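Local coordinates for prophage MuSo2, 43 kDa tail protein (Shewanella oneidensis, PDB 3CDD), which probably serves as a baseplate hub protein of a Mu-like phage tail, with three copies of the chain making up the assembly, at residues K199-R210 against S276-T286; K238-I246 against A265-R273. One frame throughout, in Å; residues are numbered along the deposited sequence.

Contact 1. Residues K199-R210 against S276-T286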
loop_
_atom_site.group_PDB
_atom_site.type_symbol
_atom_site.label_atom_id
_atom_site.label_comp_id
_atom_site.label_asym_id
_atom_site.label_seq_id
_atom_site.Cartn_x
_atom_site.Cartn_y
_atom_site.Cartn_z
ATOM N N LYS A 199 -19.912 16.787 19.239
ATOM C CA LYS A 199 -19.908 15.536 19.983
ATOM C C LYS A 199 -18.461 15.033 20.173
ATOM O O LYS A 199 -18.070 14.639 21.256
ATOM C CB LYS A 199 -20.759 14.492 19.249
ATOM C CG LYS A 199 -20.810 13.109 19.907
ATOM C CD LYS A 199 -21.291 12.049 18.932
ATOM C CE LYS A 199 -21.372 10.670 19.584
ATOM N NZ LYS A 199 -22.774 10.361 19.957
ATOM N N ALA A 200 -17.670 15.068 19.108
ATOM C CA ALA A 200 -16.271 14.672 19.178
ATOM C C ALA A 200 -15.530 15.335 18.050
ATOM O O ALA A 200 -16.153 15.813 17.095
ATOM C CB ALA A 200 -16.143 13.152 19.078
ATOM N N ALA A 201 -14.200 15.363 18.131
ATOM C CA ALA A 201 -13.382 15.968 17.086
ATOM C C ALA A 201 -11.969 15.436 17.072
ATOM O O ALA A 201 -11.466 14.889 18.061
ATOM C CB ALA A 201 -13.355 17.481 17.203
ATOM N N ARG A 202 -11.307 15.684 15.960
ATOM C CA ARG A 202 -10.018 15.107 15.703
ATOM C C ARG A 202 -9.244 16.056 14.788
ATOM O O ARG A 202 -9.822 16.588 13.857
ATOM C CB ARG A 202 -10.328 13.773 14.993
ATOM C CG ARG A 202 -9.225 12.942 14.535
ATOM C CD ARG A 202 -9.798 11.627 14.038
ATOM N NE ARG A 202 -10.089 11.617 12.602
ATOM C CZ ARG A 202 -9.550 10.784 11.710
ATOM N NH1 ARG A 202 -8.675 9.847 12.075
ATOM N NH2 ARG A 202 -9.906 10.873 10.441
ATOM N N GLY A 203 -7.930 16.203 14.990
ATOM C CA GLY A 203 -7.121 17.086 14.141
ATOM C C GLY A 203 -5.715 16.561 13.922
ATOM O O GLY A 203 -5.231 15.707 14.655
ATOM N N ARG A 204 -5.052 17.064 12.897
ATOM C CA ARG A 204 -3.636 16.773 12.699
ATOM C C ARG A 204 -3.022 17.972 12.014
ATOM O O ARG A 204 -3.437 18.327 10.916
ATOM C CB ARG A 204 -3.432 15.527 11.832
ATOM C CG ARG A 204 -1.935 15.219 11.597
ATOM C CD ARG A 204 -1.809 13.923 10.886
ATOM N NE ARG A 204 -2.222 12.831 11.768
ATOM C CZ ARG A 204 -1.385 12.155 12.557
ATOM N NH1 ARG A 204 -0.084 12.446 12.586
ATOM N NH2 ARG A 204 -1.856 11.180 13.319
ATOM N N PHE A 205 -2.040 18.583 12.657
ATOM C CA PHE A 205 -1.408 19.802 12.166
ATOM C C PHE A 205 0.084 19.546 12.108
ATOM O O PHE A 205 0.724 19.340 13.134
ATOM C CB PHE A 205 -1.797 20.989 13.060
ATOM C CG PHE A 205 -3.300 21.101 13.245
ATOM C CD1 PHE A 205 -4.084 21.787 12.313
ATOM C CD2 PHE A 205 -3.928 20.471 14.312
ATOM C CE1 PHE A 205 -5.472 21.852 12.452
ATOM C CE2 PHE A 205 -5.324 20.546 14.476
ATOM C CZ PHE A 205 -6.089 21.230 13.541
ATOM N N SER A 206 0.615 19.525 10.888
ATOM C CA SER A 206 1.936 19.018 10.638
ATOM C C SER A 206 2.804 19.975 9.841
ATOM O O SER A 206 2.275 20.769 9.064
ATOM C CB SER A 206 1.791 17.688 9.894
ATOM O OG SER A 206 3.045 17.096 9.632
ATOM N N TRP A 207 4.139 19.889 10.023
ATOM C CA TRP A 207 5.092 20.510 9.117
ATOM C C TRP A 207 5.903 19.520 8.256
ATOM O O TRP A 207 6.840 19.950 7.586
ATOM C CB TRP A 207 6.124 21.354 9.882
ATOM C CG TRP A 207 5.663 22.737 10.314
ATOM C CD1 TRP A 207 4.377 23.204 10.389
ATOM C CD2 TRP A 207 6.503 23.799 10.782
ATOM N NE1 TRP A 207 4.370 24.489 10.859
ATOM C CE2 TRP A 207 5.660 24.878 11.122
ATOM C CE3 TRP A 207 7.892 23.933 10.961
ATOM C CZ2 TRP A 207 6.154 26.090 11.612
ATOM C CZ3 TRP A 207 8.387 25.134 11.461
ATOM C CH2 TRP A 207 7.518 26.202 11.778
ATOM N N ARG A 208 5.589 18.228 8.281
ATOM C CA ARG A 208 6.365 17.243 7.505
ATOM C C ARG A 208 6.442 17.653 6.028
ATOM O O ARG A 208 7.463 17.453 5.375
ATOM C CB ARG A 208 5.786 15.820 7.630
ATOM C CG ARG A 208 6.089 15.117 8.951
ATOM C CD ARG A 208 5.212 13.855 9.179
ATOM N NE ARG A 208 5.195 13.442 10.594
ATOM C CZ ARG A 208 6.119 12.685 11.194
ATOM N NH1 ARG A 208 7.163 12.195 10.505
ATOM N NH2 ARG A 208 5.992 12.405 12.499
ATOM N N GLN A 209 5.372 18.258 5.522
ATOM C CA GLN A 209 5.297 18.607 4.103
ATOM C C GLN A 209 5.262 20.107 3.882
ATOM O O GLN A 209 4.924 20.566 2.800
ATOM C CB GLN A 209 4.126 17.883 3.426
ATOM C CG GLN A 209 4.288 16.365 3.458
ATOM C CD GLN A 209 3.069 15.611 2.942
ATOM O OE1 GLN A 209 1.956 15.763 3.465
ATOM N NE2 GLN A 209 3.278 14.776 1.917
ATOM N N ARG A 210 5.638 20.855 4.923
ATOM C CA ARG A 210 5.702 22.307 4.905
ATOM C C ARG A 210 7.124 22.752 4.689
ATOM O O ARG A 210 8.079 22.086 5.176
ATOM C CB ARG A 210 5.167 22.899 6.222
ATOM C CG ARG A 210 3.650 22.695 6.463
ATOM C CD ARG A 210 2.826 23.355 5.413
ATOM N NE ARG A 210 2.864 24.813 5.536
ATOM C CZ ARG A 210 2.116 25.512 6.386
ATOM N NH1 ARG A 210 1.261 24.890 7.189
ATOM N NH2 ARG A 210 2.223 26.833 6.440
ATOM N N SER A 276 0.581 22.468 -0.033
ATOM C CA SER A 276 1.281 21.892 1.111
ATOM C C SER A 276 0.592 22.280 2.415
ATOM O O SER A 276 0.626 21.522 3.390
ATOM C CB SER A 276 2.749 22.313 1.146
ATOM O OG SER A 276 2.893 23.667 1.537
ATOM N N ILE A 277 -0.018 23.461 2.422
ATOM C CA ILE A 277 -0.788 23.921 3.573
ATOM C C ILE A 277 -2.043 23.051 3.779
ATOM O O ILE A 277 -2.261 22.539 4.874
ATOM C CB ILE A 277 -1.113 25.430 3.491
ATOM C CG1 ILE A 277 0.183 26.253 3.540
ATOM C CG2 ILE A 277 -2.040 25.833 4.630
ATOM C CD1 ILE A 277 0.015 27.748 3.167
ATOM N N GLY A 278 -2.833 22.851 2.727
ATOM C CA GLY A 278 -4.001 21.981 2.803
ATOM C C GLY A 278 -3.696 20.531 3.144
ATOM O O GLY A 278 -4.491 19.852 3.808
ATOM N N LYS A 279 -2.544 20.054 2.686
ATOM C CA LYS A 279 -2.109 18.680 2.916
ATOM C C LYS A 279 -1.514 18.487 4.321
ATOM O O LYS A 279 -1.281 17.353 4.763
ATOM C CB LYS A 279 -1.057 18.322 1.868
ATOM C CG LYS A 279 -1.082 16.886 1.390
ATOM C CD LYS A 279 -0.548 16.830 -0.043
ATOM C CE LYS A 279 0.478 15.721 -0.215
ATOM N NZ LYS A 279 1.313 15.969 -1.423
ATOM N N SER A 280 -1.278 19.595 5.018
ATOM C CA SER A 280 -0.618 19.544 6.315
ATOM C C SER A 280 -1.568 19.813 7.476
ATOM O O SER A 280 -1.191 19.669 8.629
ATOM C CB SER A 280 0.564 20.508 6.339
ATOM O OG SER A 280 1.478 20.196 5.297
ATOM N N ASN A 281 -2.804 20.199 7.162
ATOM C CA ASN A 281 -3.801 20.467 8.187
ATOM C C ASN A 281 -5.047 19.611 7.975
ATOM O O ASN A 281 -5.486 19.404 6.838
ATOM C CB ASN A 281 -4.117 21.959 8.268
ATOM C CG ASN A 281 -2.904 22.791 8.633
ATOM O OD1 ASN A 281 -2.063 22.384 9.448
ATOM N ND2 ASN A 281 -2.797 23.973 8.023
HETATM N N MSE A 282 -5.565 19.043 9.059
HETATM C CA MSE A 282 -6.826 18.302 9.021
HETATM C C MSE A 282 -7.565 18.631 10.309
HETATM O O MSE A 282 -6.944 18.706 11.369
HETATM C CB MSE A 282 -6.569 16.786 8.873
HETATM C CG MSE A 282 -7.807 15.846 8.902
HETATM SE SE MSE A 282 -8.398 15.304 10.726
HETATM C CE MSE A 282 -7.050 14.023 11.074
ATOM N N ALA A 283 -8.875 18.878 10.196
ATOM C CA ALA A 283 -9.749 18.997 11.360
ATOM C C ALA A 283 -11.122 18.423 10.991
ATOM O O ALA A 283 -11.708 18.819 9.985
ATOM C CB ALA A 283 -9.874 20.446 11.815
ATOM N N GLU A 284 -11.612 17.492 11.804
ATOM C CA GLU A 284 -12.861 16.776 11.534
ATOM C C GLU A 284 -13.725 16.776 12.766
ATOM O O GLU A 284 -13.297 16.279 13.820
ATOM C CB GLU A 284 -12.580 15.312 11.149
ATOM C CG GLU A 284 -11.974 15.177 9.799
ATOM C CD GLU A 284 -11.751 13.741 9.361
ATOM O OE1 GLU A 284 -12.008 12.779 10.139
ATOM O OE2 GLU A 284 -11.311 13.595 8.205
ATOM N N TYR A 285 -14.945 17.282 12.599
ATOM C CA TYR A 285 -15.911 17.444 13.663
ATOM C C TYR A 285 -17.064 16.473 13.497
ATOM O O TYR A 285 -17.730 16.469 12.483
ATOM C CB TYR A 285 -16.432 18.914 13.696
ATOM C CG TYR A 285 -15.341 19.862 14.203
ATOM C CD1 TYR A 285 -14.374 20.385 13.341
ATOM C CD2 TYR A 285 -15.238 20.149 15.548
ATOM C CE1 TYR A 285 -13.327 21.220 13.829
ATOM C CE2 TYR A 285 -14.224 20.987 16.040
ATOM C CZ TYR A 285 -13.277 21.503 15.182
ATOM O OH TYR A 285 -12.285 22.295 15.702
ATOM N N THR A 286 -17.313 15.690 14.535
ATOM C CA THR A 286 -18.412 14.742 14.564
ATOM C C THR A 286 -19.574 15.420 15.287
ATOM O O THR A 286 -19.442 15.831 16.455
ATOM C CB THR A 286 -18.000 13.491 15.323
ATOM O OG1 THR A 286 -16.845 12.885 14.687
ATOM C CG2 THR A 286 -19.152 12.506 15.422
HETATM O O HOH W 1 -13.103 12.134 12.373
HETATM O O HOH W 2 2.958 18.420 6.475
HETATM O O HOH W 3 4.588 25.085 3.373
#
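Over one face of the Arg202 guanidinium sits Met282, a selenomethionine, whose CE stands 4.1 Å above the centre of the plane, while Glu284 takes the edge. There Arg202 NH2 donates to Glu284 OE1 at 2.9 Å, within the guanidinium plane but from above the carboxylate plane, and a weaker bond from NE goes to the same oxygen. Water 1 also donates to Glu284 OE1. The carbonyl oxygen of Met282 lies over one face of the Phe205 ring, Met282 O to Phe205 CZ 3.4 Å. Because chi1 of -52° sets the ring beside its own backbone N, it folds back over Gly203, where the lack of a side chain suits the crowded spot. Ile277 CG1 covers a face of the Arg210 guanidinium, 3.4 Å above its centre; at its edge water 3 links Arg210 NE to Ser276 OG, which also hydrogen-bonds Arg273 O.

Strands 200-206 and 281-286, antiparallel at 177°, carry Arg202, Met282 and Glu284 on one face and Phe205 on the other; Arg210 and Ile277 meet past the strand ends. Arg202 with Glu284 and Arg204 with Met282 are hydrogen-bonded pairs. At one end Thr286 O accepts from both Lys199 N and Ala200 N, a classic beta bulge. Ala201, Arg202, Phe205 and Ser206 also pair with a strand of the second subunit, whose Asp79 holds Arg204 and Ser206.

Two bonds from one arginine and one from water probably keep Glu284 ionised, whereas Arg210 forms salt bridges with Glu245 and Asp243, which probably offset its charge beyond this ladder.

Contact 2. Residues K238-I246 against A265-R273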
loop_
_atom_site.group_PDB
_atom_site.type_symbol
_atom_site.label_atom_id
_atom_site.label_comp_id
_atom_site.label_asym_id
_atom_site.label_seq_id
_atom_site.Cartn_x
_atom_site.Cartn_y
_atom_site.Cartn_z
ATOM N N LYS A 238 13.699 30.689 -12.955
ATOM C CA LYS A 238 13.170 30.246 -11.669
ATOM C C LYS A 238 12.345 31.333 -10.979
ATOM O O LYS A 238 12.146 32.417 -11.535
ATOM C CB LYS A 238 14.303 29.764 -10.761
ATOM N N ALA A 239 11.858 31.015 -9.774
ATOM C CA ALA A 239 11.102 31.934 -8.908
ATOM C C ALA A 239 10.932 31.344 -7.499
ATOM O O ALA A 239 10.621 30.158 -7.348
ATOM C CB ALA A 239 9.735 32.255 -9.510
ATOM N N ASP A 240 11.140 32.179 -6.480
ATOM C CA ASP A 240 10.911 31.791 -5.093
ATOM C C ASP A 240 9.532 32.211 -4.628
ATOM O O ASP A 240 9.100 33.330 -4.879
ATOM C CB ASP A 240 11.938 32.438 -4.159
ATOM C CG ASP A 240 13.358 32.029 -4.470
ATOM O OD1 ASP A 240 13.569 30.899 -4.953
ATOM O OD2 ASP A 240 14.268 32.847 -4.222
ATOM N N VAL A 241 8.851 31.296 -3.953
ATOM C CA VAL A 241 7.648 31.606 -3.190
ATOM C C VAL A 241 7.902 31.255 -1.721
ATOM O O VAL A 241 8.130 30.097 -1.371
ATOM C CB VAL A 241 6.412 30.862 -3.742
ATOM C CG1 VAL A 241 5.222 31.012 -2.796
ATOM C CG2 VAL A 241 6.069 31.376 -5.147
ATOM N N THR A 242 7.881 32.281 -0.880
ATOM C CA THR A 242 8.106 32.137 0.542
ATOM C C THR A 242 6.835 31.690 1.264
ATOM O O THR A 242 5.717 32.086 0.912
ATOM C CB THR A 242 8.645 33.450 1.167
ATOM O OG1 THR A 242 9.130 33.182 2.483
ATOM C CG2 THR A 242 7.545 34.511 1.272
ATOM N N ASP A 243 7.011 30.838 2.263
ATOM C CA ASP A 243 5.946 30.545 3.202
ATOM C C ASP A 243 6.444 30.990 4.566
ATOM O O ASP A 243 7.253 30.301 5.213
ATOM C CB ASP A 243 5.589 29.058 3.194
ATOM C CG ASP A 243 4.481 28.712 4.192
ATOM O OD1 ASP A 243 4.061 29.579 4.995
ATOM O OD2 ASP A 243 4.024 27.553 4.177
ATOM N N SER A 244 5.947 32.143 4.992
ATOM C CA SER A 244 6.373 32.799 6.217
ATOM C C SER A 244 5.863 32.137 7.503
ATOM O O SER A 244 6.286 32.510 8.602
ATOM C CB SER A 244 5.911 34.250 6.182
ATOM O OG SER A 244 4.507 34.279 6.010
ATOM N N GLU A 245 4.949 31.175 7.375
ATOM C CA GLU A 245 4.496 30.399 8.531
ATOM C C GLU A 245 5.604 29.485 9.060
ATOM O O GLU A 245 5.619 29.129 10.239
ATOM C CB GLU A 245 3.251 29.569 8.188
ATOM C CG GLU A 245 2.014 30.415 7.813
ATOM C CD GLU A 245 0.728 29.592 7.585
ATOM O OE1 GLU A 245 0.672 28.397 7.981
ATOM O OE2 GLU A 245 -0.233 30.164 7.009
ATOM N N ILE A 246 6.529 29.110 8.178
ATOM C CA ILE A 246 7.558 28.119 8.496
ATOM C C ILE A 246 8.853 28.821 8.854
ATOM O O ILE A 246 9.586 29.244 7.963
ATOM C CB ILE A 246 7.783 27.129 7.312
ATOM C CG1 ILE A 246 6.456 26.527 6.818
ATOM C CG2 ILE A 246 8.809 26.036 7.667
ATOM C CD1 ILE A 246 5.440 26.137 7.906
ATOM N N ALA A 265 5.995 30.692 -13.068
ATOM C CA ALA A 265 6.683 29.943 -12.010
ATOM C C ALA A 265 6.286 30.430 -10.608
ATOM O O ALA A 265 6.167 29.633 -9.684
ATOM C CB ALA A 265 8.202 30.011 -12.201
ATOM N N ALA A 266 6.073 31.740 -10.471
ATOM C CA ALA A 266 5.594 32.334 -9.222
ATOM C C ALA A 266 4.179 31.855 -8.875
ATOM O O ALA A 266 3.881 31.605 -7.709
ATOM C CB ALA A 266 5.642 33.859 -9.307
ATOM N N LYS A 267 3.320 31.738 -9.895
ATOM C CA LYS A 267 1.957 31.201 -9.745
ATOM C C LYS A 267 1.941 29.716 -9.361
ATOM O O LYS A 267 1.102 29.291 -8.550
ATOM C CB LYS A 267 1.143 31.401 -11.028
ATOM C CG LYS A 267 0.702 32.840 -11.292
ATOM C CD LYS A 267 -0.728 33.143 -10.380
ATOM C CE LYS A 267 -0.929 34.912 -11.055
ATOM N NZ LYS A 267 -2.947 34.823 -10.958
ATOM N N ARG A 268 2.858 28.941 -9.962
ATOM C CA ARG A 268 3.001 27.503 -9.692
ATOM C C ARG A 268 3.635 27.266 -8.333
ATOM O O ARG A 268 3.349 26.265 -7.674
ATOM C CB ARG A 268 3.828 26.824 -10.779
ATOM N N GLY A 269 4.514 28.182 -7.930
ATOM C CA GLY A 269 5.056 28.196 -6.577
ATOM C C GLY A 269 3.981 28.499 -5.549
ATOM O O GLY A 269 3.935 27.871 -4.499
ATOM N N GLN A 270 3.119 29.470 -5.859
ATOM C CA GLN A 270 2.002 29.845 -4.986
ATOM C C GLN A 270 1.020 28.693 -4.825
ATOM O O GLN A 270 0.539 28.440 -3.719
ATOM C CB GLN A 270 1.274 31.071 -5.536
ATOM C CG GLN A 270 1.968 32.393 -5.265
ATOM C CD GLN A 270 1.451 33.512 -6.151
ATOM O OE1 GLN A 270 0.285 33.517 -6.565
ATOM N NE2 GLN A 270 2.322 34.472 -6.449
ATOM N N TRP A 271 0.730 28.010 -5.935
ATOM C CA TRP A 271 -0.076 26.789 -5.932
ATOM C C TRP A 271 0.570 25.714 -5.055
ATOM O O TRP A 271 -0.127 24.940 -4.389
ATOM C CB TRP A 271 -0.271 26.262 -7.365
ATOM C CG TRP A 271 -0.654 24.802 -7.436
ATOM C CD1 TRP A 271 0.179 23.725 -7.252
ATOM C CD2 TRP A 271 -1.956 24.259 -7.696
ATOM N NE1 TRP A 271 -0.529 22.553 -7.381
ATOM C CE2 TRP A 271 -1.838 22.850 -7.658
ATOM C CE3 TRP A 271 -3.211 24.824 -7.962
ATOM C CZ2 TRP A 271 -2.929 21.997 -7.867
ATOM C CZ3 TRP A 271 -4.307 23.968 -8.180
ATOM C CH2 TRP A 271 -4.154 22.572 -8.128
ATOM N N GLU A 272 1.902 25.679 -5.064
ATOM C CA GLU A 272 2.655 24.678 -4.336
ATOM C C GLU A 272 2.580 24.907 -2.831
ATOM O O GLU A 272 2.370 23.955 -2.067
ATOM C CB GLU A 272 4.108 24.665 -4.801
ATOM C CG GLU A 272 4.678 23.271 -4.892
ATOM C CD GLU A 272 4.135 22.502 -6.079
ATOM O OE1 GLU A 272 4.447 22.879 -7.229
ATOM O OE2 GLU A 272 3.401 21.517 -5.857
ATOM N N ARG A 273 2.750 26.170 -2.421
ATOM C CA ARG A 273 2.593 26.590 -1.020
ATOM C C ARG A 273 1.168 26.301 -0.544
ATOM O O ARG A 273 0.960 25.760 0.543
ATOM C CB ARG A 273 2.917 28.083 -0.853
ATOM C CG ARG A 273 2.726 28.613 0.568
ATOM C CD ARG A 273 2.947 30.109 0.668
ATOM N NE ARG A 273 2.016 30.852 -0.180
ATOM C CZ ARG A 273 2.236 32.081 -0.649
ATOM N NH1 ARG A 273 3.362 32.723 -0.346
ATOM N NH2 ARG A 273 1.339 32.668 -1.430
#
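Arg273 holds CG anti to its backbone N (chi1 178°) and keeps its chain extended at chi2, which carries it straight off the helix toward strand 239-242, before a bend at chi3 turns the guanidinium onto the strand's end. Arg273 NH1 donates to Thr242 O at 2.7 Å, with an N-H...O angle of 153°. The donor comes almost in line with the carbonyl bond, and the oxygen lies close to the guanidinium plane. Arginine suits the place: its long chain bridges the gap from helix to strand, and its planar group can give NH1 to Thr242 O while offering a face to Val241 CG1.

Val241 has CG1 anti to its backbone N, and this branch rests over that face, toward its rim, 3.5 Å from Arg273 NH1. The other branch enters the helix surface, where Val241 CG2 meets Ala266 O at 3.4 Å and Gly269 C at 3.6 Å. Gly269, bare of side chain, lets the valine come right up to the helix backbone. Farther back along the strand the small Ala239 is matched by small neighbours, its CB 3.8 Å from Ala265 CB and 4.4 Å from Ala266 CB.

Past the strand, Asp243 lays its CB 3.8 Å from Arg273 CD, yet the two charged groups do not touch. Asp243 OD1 instead accepts from Glu245 N, an Asx turn, and Asp243 OD2 forms a salt bridge with Arg210 NH2.

Strand and helix cross at -31°. Val241 and Asp243 bond through their backbones to Phe214 and Ser212, and Phe214 also touches Arg273. This is alpha/beta packing: helix 262-278 packs on one face of a three-stranded mixed sheet, running roughly along its outer strand 239-242.

How the contacts relate
Following the chain from the N terminus, after the earlier strands and helices, strand 200-206 opens contact 1; the chain then turns through 207-210 and enters the small sheet with strand 213-217. After an unmodelled section, strand 239-242 follows, then strand 251-255 and helix 262-278. Contact 2 closes the shorter loop, with 18 residues between its segments, and both segments fall among the 65 residues that separate those of contact 1; the two nest and do not cross. Helix 262-278 serves both, its middle in contact 2 and its last residues in contact 1, before strand 281-288 returns to lie between strands 200-206 and 331-339. Arg210 ties the two contacts through its salt bridges, and Trp207 packs on Ile246.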